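Local coordinates for fiber protein (Raptor siadenovirus a, PDB 5FJL) that forms the trimeric head domain of the adenovirus fibre, the capsid spike that probably attaches the virus to its host cell receptor, at residues F121-Q135 against F145-T157. Sequence-based numbering, arbitrary orientation. Where two conformers were deposited one is given.
Sequences FITTDHVYRELCMMQ and FLVVLRSESKHET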
ATOM      1  N   PHE A 121      17.639  -1.208   0.354  1.00 15.08           N
ATOM      2  CA  PHE A 121      18.682  -0.445  -0.327  1.00 15.60           C
ATOM      3  C   PHE A 121      20.003  -0.726   0.338  1.00 16.15           C
ATOM      4  O   PHE A 121      20.136  -0.551   1.540  1.00 17.50           O
ATOM      5  CB  PHE A 121      18.396   1.077  -0.314  1.00 16.35           C
ATOM      6  CG  PHE A 121      17.130   1.441  -1.048  1.00 16.05           C
ATOM      7  CD1 PHE A 121      15.903   1.479  -0.385  1.00 17.62           C
ATOM      8  CD2 PHE A 121      17.151   1.757  -2.401  1.00 17.54           C
ATOM      9  CE1 PHE A 121      14.743   1.785  -1.068  1.00 18.13           C
ATOM     10  CE2 PHE A 121      15.974   2.076  -3.070  1.00 18.20           C
ATOM     11  CZ  PHE A 121      14.774   2.063  -2.401  1.00 17.96           C
ATOM     12  N   ILE A 122      20.957  -1.192  -0.460  1.00 15.56           N
ATOM     13  CA  ILE A 122      22.324  -1.456   0.000  1.00 15.29           C
ATOM     14  C   ILE A 122      23.216  -0.337  -0.492  1.00 14.85           C
ATOM     15  O   ILE A 122      23.298  -0.084  -1.699  1.00 15.54           O
ATOM     16  CB  ILE A 122      22.847  -2.798  -0.550  1.00 16.96           C
ATOM     17  CG1 ILE A 122      21.868  -3.940  -0.275  1.00 19.22           C
ATOM     18  CG2 ILE A 122      24.247  -3.069  -0.034  1.00 17.81           C
ATOM     19  CD1 ILE A 122      21.640  -4.253   1.149  1.00 21.09           C
ATOM     20  N   THR A 123      23.875   0.352   0.447  1.00 15.76           N
ATOM     21  CA  THR A 123      24.908   1.313   0.125  1.00 16.64           C
ATOM     22  C   THR A 123      26.244   0.728   0.623  1.00 17.10           C
ATOM     23  O   THR A 123      26.265  -0.328   1.262  1.00 17.13           O
ATOM     24  CB  THR A 123      24.647   2.684   0.751  1.00 17.40           C
ATOM     25  OG1 THR A 123      24.747   2.584   2.157  1.00 17.08           O
ATOM     26  CG2 THR A 123      23.238   3.221   0.349  1.00 18.30           C
ATOM     27  N   THR A 124      27.350   1.412   0.353  1.00 17.60           N
ATOM     28  CA  THR A 124      28.626   0.914   0.874  1.00 18.35           C
ATOM     29  C   THR A 124      28.586   0.756   2.380  1.00 18.59           C
ATOM     30  O   THR A 124      29.081  -0.262   2.927  1.00 18.37           O
ATOM     31  CB  THR A 124      29.765   1.878   0.475  1.00 19.94           C
ATOM     32  OG1 THR A 124      29.861   1.930  -0.948  1.00 23.56           O
ATOM     33  CG2 THR A 124      31.083   1.414   1.076  1.00 20.88           C
ATOM     34  N   ASP A 125      27.987   1.714   3.102  1.00 18.10           N
ATOM     35  CA  ASP A 125      28.014   1.699   4.545  1.00 18.96           C
ATOM     36  C   ASP A 125      26.792   1.201   5.227  1.00 18.78           C
ATOM     37  O   ASP A 125      26.838   0.912   6.427  1.00 21.80           O
ATOM     38  CB  ASP A 125      28.304   3.111   5.068  1.00 22.37           C
ATOM     39  CG  ASP A 125      29.734   3.577   4.779  1.00 25.85           C
ATOM     40  OD1 ASP A 125      30.629   2.791   4.393  1.00 24.84           O
ATOM     41  OD2 ASP A 125      29.978   4.795   4.997  1.00 31.27           O
ATOM     42  N   HIS A 126      25.637   1.133   4.539  1.00 18.73           N
ATOM     43  CA  HIS A 126      24.368   0.892   5.228  1.00 19.71           C
ATOM     44  C   HIS A 126      23.434  -0.049   4.483  1.00 18.12           C
ATOM     45  O   HIS A 126      23.601  -0.301   3.291  1.00 17.51           O
ATOM     46  CB  HIS A 126      23.605   2.234   5.490  1.00 21.45           C
ATOM     47  CG  HIS A 126      24.335   3.152   6.402  1.00 25.25           C
ATOM     48  ND1 HIS A 126      24.993   4.278   5.965  1.00 27.12           N
ATOM     49  CD2 HIS A 126      24.573   3.058   7.726  1.00 29.12           C
ATOM     50  CE1 HIS A 126      25.575   4.865   6.997  1.00 29.08           C
ATOM     51  NE2 HIS A 126      25.317   4.154   8.076  1.00 31.59           N
ATOM     52  N   VAL A 127      22.432  -0.529   5.204  1.00 18.24           N
ATOM     53  CA  VAL A 127      21.331  -1.294   4.673  1.00 19.19           C
ATOM     54  C   VAL A 127      20.077  -0.592   5.148  1.00 20.30           C
ATOM     55  O   VAL A 127      19.872  -0.421   6.372  1.00 22.66           O
ATOM     56  CB  VAL A 127      21.319  -2.735   5.163  1.00 20.15           C
ATOM     57  CG1 VAL A 127      20.104  -3.498   4.626  1.00 21.65           C
ATOM     58  CG2 VAL A 127      22.576  -3.450   4.710  1.00 22.21           C
ATOM     59  N   TYR A 128      19.225  -0.193   4.208  1.00 17.48           N
ATOM     60  CA  TYR A 128      17.978   0.511   4.521  1.00 18.10           C
ATOM     61  C   TYR A 128      16.831  -0.380   4.068  1.00 19.22           C
ATOM     62  O   TYR A 128      16.669  -0.654   2.885  1.00 20.70           O
ATOM     63  CB  TYR A 128      17.912   1.842   3.795  1.00 18.67           C
ATOM     64  CG  TYR A 128      18.982   2.804   4.200  1.00 18.94           C
ATOM     65  CD1 TYR A 128      18.976   3.362   5.472  1.00 20.97           C
ATOM     66  CD2 TYR A 128      20.006   3.156   3.338  1.00 19.21           C
ATOM     67  CE1 TYR A 128      19.989   4.211   5.876  1.00 22.37           C
ATOM     68  CE2 TYR A 128      20.999   4.039   3.719  1.00 20.94           C
ATOM     69  CZ  TYR A 128      20.964   4.565   4.997  1.00 21.54           C
ATOM     70  OH  TYR A 128      21.935   5.452   5.418  1.00 23.40           O
ATOM     71  N   ARG A 129      15.984  -0.757   4.996  1.00 17.46           N
ATOM     72  CA  ARG A 129      14.817  -1.563   4.743  1.00 17.34           C
ATOM     73  C   ARG A 129      13.620  -0.685   4.939  1.00 17.37           C
ATOM     74  O   ARG A 129      13.451  -0.131   6.029  1.00 18.39           O
ATOM     75  CB  ARG A 129      14.806  -2.739   5.710  1.00 18.85           C
ATOM     76  CG  ARG A 129      13.683  -3.704   5.599  1.00 18.39           C
ATOM     77  CD  ARG A 129      13.797  -4.733   6.750  1.00 19.06           C
ATOM     78  NE  ARG A 129      12.742  -5.692   6.693  1.00 20.52           N
ATOM     79  CZ  ARG A 129      12.794  -6.852   6.080  1.00 20.48           C
ATOM     80  NH1 ARG A 129      13.892  -7.221   5.403  1.00 21.28           N
ATOM     81  NH2 ARG A 129      11.788  -7.695   6.150  1.00 21.79           N
ATOM     82  N   GLU A 130      12.791  -0.544   3.924  1.00 16.70           N
ATOM     83  CA  GLU A 130      11.722   0.468   3.972  1.00 17.81           C
ATOM     84  C   GLU A 130      10.590   0.184   3.045  1.00 16.39           C
ATOM     85  O   GLU A 130      10.737  -0.444   2.018  1.00 18.12           O
ATOM     86  CB  GLU A 130      12.229   1.850   3.685  1.00 22.13           C
ATOM     87  CG  GLU A 130      13.048   1.974   2.463  1.00 24.12           C
ATOM     88  CD  GLU A 130      13.766   3.351   2.328  1.00 24.35           C
ATOM     89  OE1 GLU A 130      14.759   3.689   2.990  1.00 29.57           O
ATOM     90  OE2 GLU A 130      13.317   4.059   1.457  1.00 27.96           O
ATOM     91  N   LEU A 131       9.400   0.694   3.413  1.00 16.20           N
ATOM     92  CA  LEU A 131       8.274   0.717   2.492  0.50 15.80           C
ATOM     93  C   LEU A 131       8.435   1.936   1.596  1.00 15.87           C
ATOM     94  O   LEU A 131       8.793   3.019   2.039  1.00 17.56           O
ATOM     95  CB  LEU A 131       6.874   0.695   3.191  0.50 16.07           C
ATOM     96  CG  LEU A 131       6.352  -0.698   3.636  0.50 16.37           C
ATOM     97  CD1 LEU A 131       7.175  -1.245   4.799  0.50 17.41           C
ATOM     98  CD2 LEU A 131       4.878  -0.659   4.010  0.50 16.80           C
ATOM     99  N   CYS A 132       8.130   1.712   0.332  1.00 15.00           N
ATOM    100  CA  CYS A 132       8.244   2.734  -0.737  0.50 15.59           C
ATOM    101  C   CYS A 132       7.039   2.627  -1.615  1.00 15.77           C
ATOM    102  O   CYS A 132       6.305   1.634  -1.528  1.00 17.84           O
ATOM    103  CB  CYS A 132       9.462   2.485  -1.646  0.50 16.37           C
ATOM    104  SG  CYS A 132      11.055   2.472  -0.813  0.50 18.80           S
ATOM    105  N   MET A 133       6.799   3.592  -2.485  1.00 15.74           N
ATOM    106  CA  MET A 133       5.801   3.425  -3.540  1.00 16.29           C
ATOM    107  C   MET A 133       6.511   3.389  -4.871  1.00 17.00           C
ATOM    108  O   MET A 133       7.535   4.064  -5.063  1.00 17.19           O
ATOM    109  CB  MET A 133       4.757   4.489  -3.517  1.00 17.98           C
ATOM    110  CG  MET A 133       3.933   4.456  -2.202  1.00 19.58           C
ATOM    111  SD  MET A 133       2.321   5.211  -2.319  1.00 19.62           S
ATOM    112  CE  MET A 133       1.426   3.792  -3.009  1.00 19.43           C
ATOM    113  N   MET A 134       6.012   2.585  -5.767  1.00 15.95           N
ATOM    114  CA  MET A 134       6.563   2.546  -7.127  1.00 17.16           C
ATOM    115  C   MET A 134       5.497   2.554  -8.155  1.00 16.35           C
ATOM    116  O   MET A 134       4.367   2.140  -7.928  1.00 15.64           O
ATOM    117  CB  MET A 134       7.546   1.477  -7.275  1.00 22.17           C
ATOM    118  CG  MET A 134       7.075   0.139  -6.990  1.00 21.45           C
ATOM    119  SD  MET A 134       8.408  -1.112  -7.130  1.00 25.46           S
ATOM    120  CE  MET A 134       9.658  -0.692  -5.963  1.00 24.04           C
ATOM    121  N   GLN A 135       5.851   3.072  -9.329  1.00 15.95           N
ATOM    122  CA  GLN A 135       4.869   3.295 -10.369  1.00 16.41           C
ATOM    123  C   GLN A 135       5.540   3.218 -11.727  1.00 14.48           C
ATOM    124  O   GLN A 135       6.615   3.767 -11.887  1.00 17.39           O
ATOM    125  CB  GLN A 135       4.280   4.709 -10.181  1.00 18.90           C
ATOM    126  CG  GLN A 135       3.176   5.090 -11.085  1.00 22.05           C
ATOM    127  CD  GLN A 135       2.459   6.342 -10.606  1.00 22.88           C
ATOM    128  OE1 GLN A 135       2.885   7.003  -9.650  1.00 30.71           O
ATOM    129  NE2 GLN A 135       1.333   6.586 -11.197  1.00 26.79           N
ATOM    130  N   PHE A 145       9.570   4.106 -17.841  1.00 17.70           N
ATOM    131  CA  PHE A 145      10.277   4.238 -16.585  1.00 16.68           C
ATOM    132  C   PHE A 145       9.558   3.478 -15.471  1.00 15.90           C
ATOM    133  O   PHE A 145       8.330   3.357 -15.481  1.00 17.69           O
ATOM    134  CB  PHE A 145      10.316   5.695 -16.126  1.00 18.65           C
ATOM    135  CG  PHE A 145      11.380   6.521 -16.799  1.00 18.96           C
ATOM    136  CD1 PHE A 145      11.111   7.114 -18.000  1.00 20.25           C
ATOM    137  CD2 PHE A 145      12.611   6.714 -16.213  1.00 19.54           C
ATOM    138  CE1 PHE A 145      12.091   7.895 -18.620  1.00 20.69           C
ATOM    139  CE2 PHE A 145      13.592   7.483 -16.815  1.00 20.53           C
ATOM    140  CZ  PHE A 145      13.311   8.069 -18.020  1.00 20.79           C
ATOM    141  N   LEU A 146      10.358   2.983 -14.549  1.00 15.77           N
ATOM    142  CA  LEU A 146       9.866   2.621 -13.198  1.00 14.86           C
ATOM    143  C   LEU A 146      10.342   3.678 -12.233  1.00 15.07           C
ATOM    144  O   LEU A 146      11.533   3.985 -12.164  1.00 15.91           O
ATOM    145  CB  LEU A 146      10.406   1.246 -12.806  1.00 15.90           C
ATOM    146  CG  LEU A 146      10.022   0.745 -11.393  1.00 16.84           C
ATOM    147  CD1 LEU A 146       8.516   0.719 -11.180  1.00 17.17           C
ATOM    148  CD2 LEU A 146      10.613  -0.640 -11.122  1.00 18.17           C
ATOM    149  N   VAL A 147       9.417   4.280 -11.497  1.00 15.90           N
ATOM    150  CA  VAL A 147       9.712   5.361 -10.576  1.00 15.57           C
ATOM    151  C   VAL A 147       9.518   4.847  -9.166  1.00 16.52           C
ATOM    152  O   VAL A 147       8.526   4.141  -8.914  1.00 16.41           O
ATOM    153  CB  VAL A 147       8.756   6.545 -10.811  1.00 18.62           C
ATOM    154  CG1 VAL A 147       9.018   7.673  -9.822  1.00 20.78           C
ATOM    155  CG2 VAL A 147       8.860   7.012 -12.270  1.00 22.62           C
ATOM    156  N   VAL A 148      10.458   5.172  -8.284  1.00 15.26           N
ATOM    157  CA  VAL A 148      10.379   4.746  -6.885  1.00 15.43           C
ATOM    158  C   VAL A 148      10.378   5.993  -6.039  1.00 15.80           C
ATOM    159  O   VAL A 148      11.266   6.846  -6.178  1.00 16.56           O
ATOM    160  CB  VAL A 148      11.557   3.858  -6.489  1.00 15.96           C
ATOM    161  CG1 VAL A 148      11.432   3.343  -5.058  1.00 16.31           C
ATOM    162  CG2 VAL A 148      11.708   2.679  -7.447  1.00 17.76           C
ATOM    163  N   LEU A 149       9.385   6.115  -5.152  1.00 15.54           N
ATOM    164  CA  LEU A 149       9.300   7.250  -4.236  1.00 17.39           C
ATOM    165  C   LEU A 149       9.561   6.797  -2.828  1.00 17.04           C
ATOM    166  O   LEU A 149       9.010   5.797  -2.374  1.00 17.44           O
ATOM    167  CB  LEU A 149       7.943   7.910  -4.289  1.00 19.93           C
ATOM    168  CG  LEU A 149       7.467   8.396  -5.645  1.00 22.00           C
ATOM    169  CD1 LEU A 149       6.128   9.115  -5.465  1.00 27.17           C
ATOM    170  CD2 LEU A 149       8.448   9.379  -6.245  1.00 22.71           C
ATOM    171  N   ARG A 150      10.425   7.502  -2.116  1.00 17.95           N
ATOM    172  CA  ARG A 150      10.858   7.158  -0.780  1.00 18.13           C
ATOM    173  C   ARG A 150      10.588   8.299   0.178  1.00 19.04           C
ATOM    174  O   ARG A 150      10.316   9.437  -0.254  1.00 19.05           O
ATOM    175  CB  ARG A 150      12.357   6.867  -0.773  1.00 18.59           C
ATOM    176  CG  ARG A 150      12.809   5.732  -1.689  1.00 19.79           C
ATOM    177  CD  ARG A 150      14.319   5.587  -1.729  1.00 19.66           C
ATOM    178  NE  ARG A 150      14.838   5.434  -0.390  1.00 19.70           N
ATOM    179  CZ  ARG A 150      15.536   6.333   0.278  1.00 19.67           C
ATOM    180  NH1 ARG A 150      15.882   7.493  -0.273  1.00 20.74           N
ATOM    181  NH2 ARG A 150      15.892   6.099   1.545  1.00 22.10           N
ATOM    182  N   SER A 151      10.683   8.009   1.466  1.00 19.95           N
ATOM    183  CA  SER A 151      10.475   9.019   2.519  0.50 20.76           C
ATOM    184  C   SER A 151      11.672   9.917   2.757  1.00 23.60           C
ATOM    185  O   SER A 151      11.515  11.139   3.006  1.00 25.55           O
ATOM    186  CB  SER A 151      10.142   8.357   3.849  0.50 23.18           C
ATOM    187  OG  SER A 151      10.068   9.356   4.864  0.50 22.80           O
ATOM    188  N   GLU A 152      12.877   9.347   2.718  1.00 21.97           N
ATOM    189  CA  GLU A 152      14.079  10.057   3.205  1.00 25.18           C
ATOM    190  C   GLU A 152      15.315   9.954   2.324  1.00 25.21           C
ATOM    191  O   GLU A 152      15.918   8.867   2.232  1.00 26.31           O
ATOM    192  CB  GLU A 152      14.435   9.557   4.597  1.00 32.41           C
ATOM    193  CG  GLU A 152      15.323  10.535   5.363  1.00 41.69           C
ATOM    194  CD  GLU A 152      15.914   9.932   6.624  1.00 49.15           C
ATOM    195  OE1 GLU A 152      15.210   9.146   7.315  1.00 55.89           O
ATOM    196  OE2 GLU A 152      17.097  10.238   6.906  1.00 53.87           O
ATOM    197  N   SER A 153      15.738  11.070   1.745  1.00 23.21           N
ATOM    198  CA  SER A 153      16.968  11.115   0.948  1.00 24.46           C
ATOM    199  C   SER A 153      18.213  10.905   1.808  1.00 24.33           C
ATOM    200  O   SER A 153      18.228  11.261   2.993  1.00 24.99           O
ATOM    201  CB  SER A 153      17.089  12.418   0.163  1.00 26.99           C
ATOM    202  OG  SER A 153      17.312  13.480   1.057  1.00 33.19           O
ATOM    203  N   LYS A 154      19.213  10.253   1.211  1.00 23.95           N
ATOM    204  CA  LYS A 154      20.502  10.009   1.851  1.00 24.80           C
ATOM    205  C   LYS A 154      21.572  10.442   0.871  1.00 24.33           C
ATOM    206  O   LYS A 154      21.437  10.230  -0.344  1.00 25.82           O
ATOM    207  CB  LYS A 154      20.715   8.519   2.161  1.00 26.28           C
ATOM    208  CG  LYS A 154      19.618   7.842   2.962  1.00 30.14           C
ATOM    209  CD  LYS A 154      19.621   8.266   4.411  1.00 34.30           C
ATOM    210  CE  LYS A 154      18.520   7.506   5.120  1.00 36.51           C
ATOM    211  NZ  LYS A 154      18.447   7.875   6.550  1.00 39.20           N
ATOM    212  N   HIS A 155      22.668  10.998   1.389  1.00 27.37           N
ATOM    213  CA  HIS A 155      23.807  11.388   0.556  1.00 28.92           C
ATOM    214  C   HIS A 155      24.746  10.209   0.414  1.00 27.81           C
ATOM    215  O   HIS A 155      25.868  10.189   0.948  1.00 26.53           O
ATOM    216  CB  HIS A 155      24.550  12.589   1.170  1.00 33.39           C
ATOM    217  CG  HIS A 155      23.757  13.854   1.161  1.00 42.71           C
ATOM    218  ND1 HIS A 155      23.242  14.403   0.005  1.00 47.61           N
ATOM    219  CD2 HIS A 155      23.414  14.694   2.168  1.00 49.85           C
ATOM    220  CE1 HIS A 155      22.602  15.522   0.302  1.00 52.72           C
ATOM    221  NE2 HIS A 155      22.694  15.722   1.607  1.00 52.03           N
ATOM    222  N   GLU A 156      24.225   9.176  -0.246  1.00 23.95           N
ATOM    223  CA  GLU A 156      24.923   7.893  -0.431  1.00 21.67           C
ATOM    224  C   GLU A 156      24.561   7.352  -1.789  1.00 21.44           C
ATOM    225  O   GLU A 156      23.543   7.707  -2.357  1.00 21.91           O
ATOM    226  CB  GLU A 156      24.519   6.867   0.609  1.00 21.52           C
ATOM    227  CG  GLU A 156      24.881   7.230   2.030  1.00 22.86           C
ATOM    228  CD  GLU A 156      24.309   6.271   3.017  1.00 24.41           C
ATOM    229  OE1 GLU A 156      24.836   5.135   3.127  1.00 23.73           O
ATOM    230  OE2 GLU A 156      23.354   6.625   3.734  1.00 26.56           O
ATOM    231  N   THR A 157      25.424   6.504  -2.324  1.00 20.92           N
ATOM    232  CA  THR A 157      25.240   5.852  -3.621  1.00 20.66           C
ATOM    233  C   THR A 157      24.565   4.490  -3.441  1.00 19.77           C
ATOM    234  O   THR A 157      24.947   3.699  -2.577  1.00 19.52           O
ATOM    235  CB  THR A 157      26.607   5.654  -4.296  1.00 21.40           C
ATOM    236  OG1 THR A 157      27.171   6.966  -4.509  1.00 24.49           O
ATOM    237  CG2 THR A 157      26.533   4.942  -5.603  1.00 23.65           C
TER
HETATM  238  O   HOH W   1      27.339   3.347  -1.678  1.00 22.21           O
HETATM  239  O   HOH W   2      27.470   4.549   2.090  1.00 23.45           O
HETATM  240  O   HOH W   3      10.744   5.069   1.733  1.00 22.42           O
HETATM  241  O   HOH W   4      13.177   6.546   3.392  1.00 26.64           O
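Arg150 grips Glu130 side-on where the antiparallel beta hairpin of strands 127-138 and 144-149 comes apart, in the all-beta fibre head. Arg150 NH2 meets the syn lone pair of Glu130 OE1 in the guanidinium plane, at 3.0 Å and 169°. Arg150 NE reaches Glu130 OE2 at 2.8 Å, tilted from both planes. The arginine bends at chi3 (55°), which sets NE over one face of the Phe121 ring, toward its rim, and puts CZ 5.0 Å from the ring centroid in a cation-pi contact. The guanidinium is turned 69° from the ring, so the two do not stack flat. Arg150 NH1 also bonds Lys97 O, and the backbone O of Arg150 accepts from Arg129 of a neighbouring subunit. Paired backbone bonds join Met133 to Leu149 and Gln135 to Val147. Between them, Met134 and Val148 form a non-hydrogen-bonded pair, and Met134 CE touches Val148 CG2. Beyond the split, Glu156 reaches into the turn after strand 115-122. Lys154 CE packs off-centre against the Tyr128 ring, 4.1 Å from its centroid. Tyr128 OH gives Glu156 OE2 a very short bond of 2.5 Å. A water and two protein donors reach Glu156 OE1, the latter from opposite carboxylate faces: Thr123 OG1 at 2.7 Å and, in the imidazole plane, His126 ND1 at 3.0 Å.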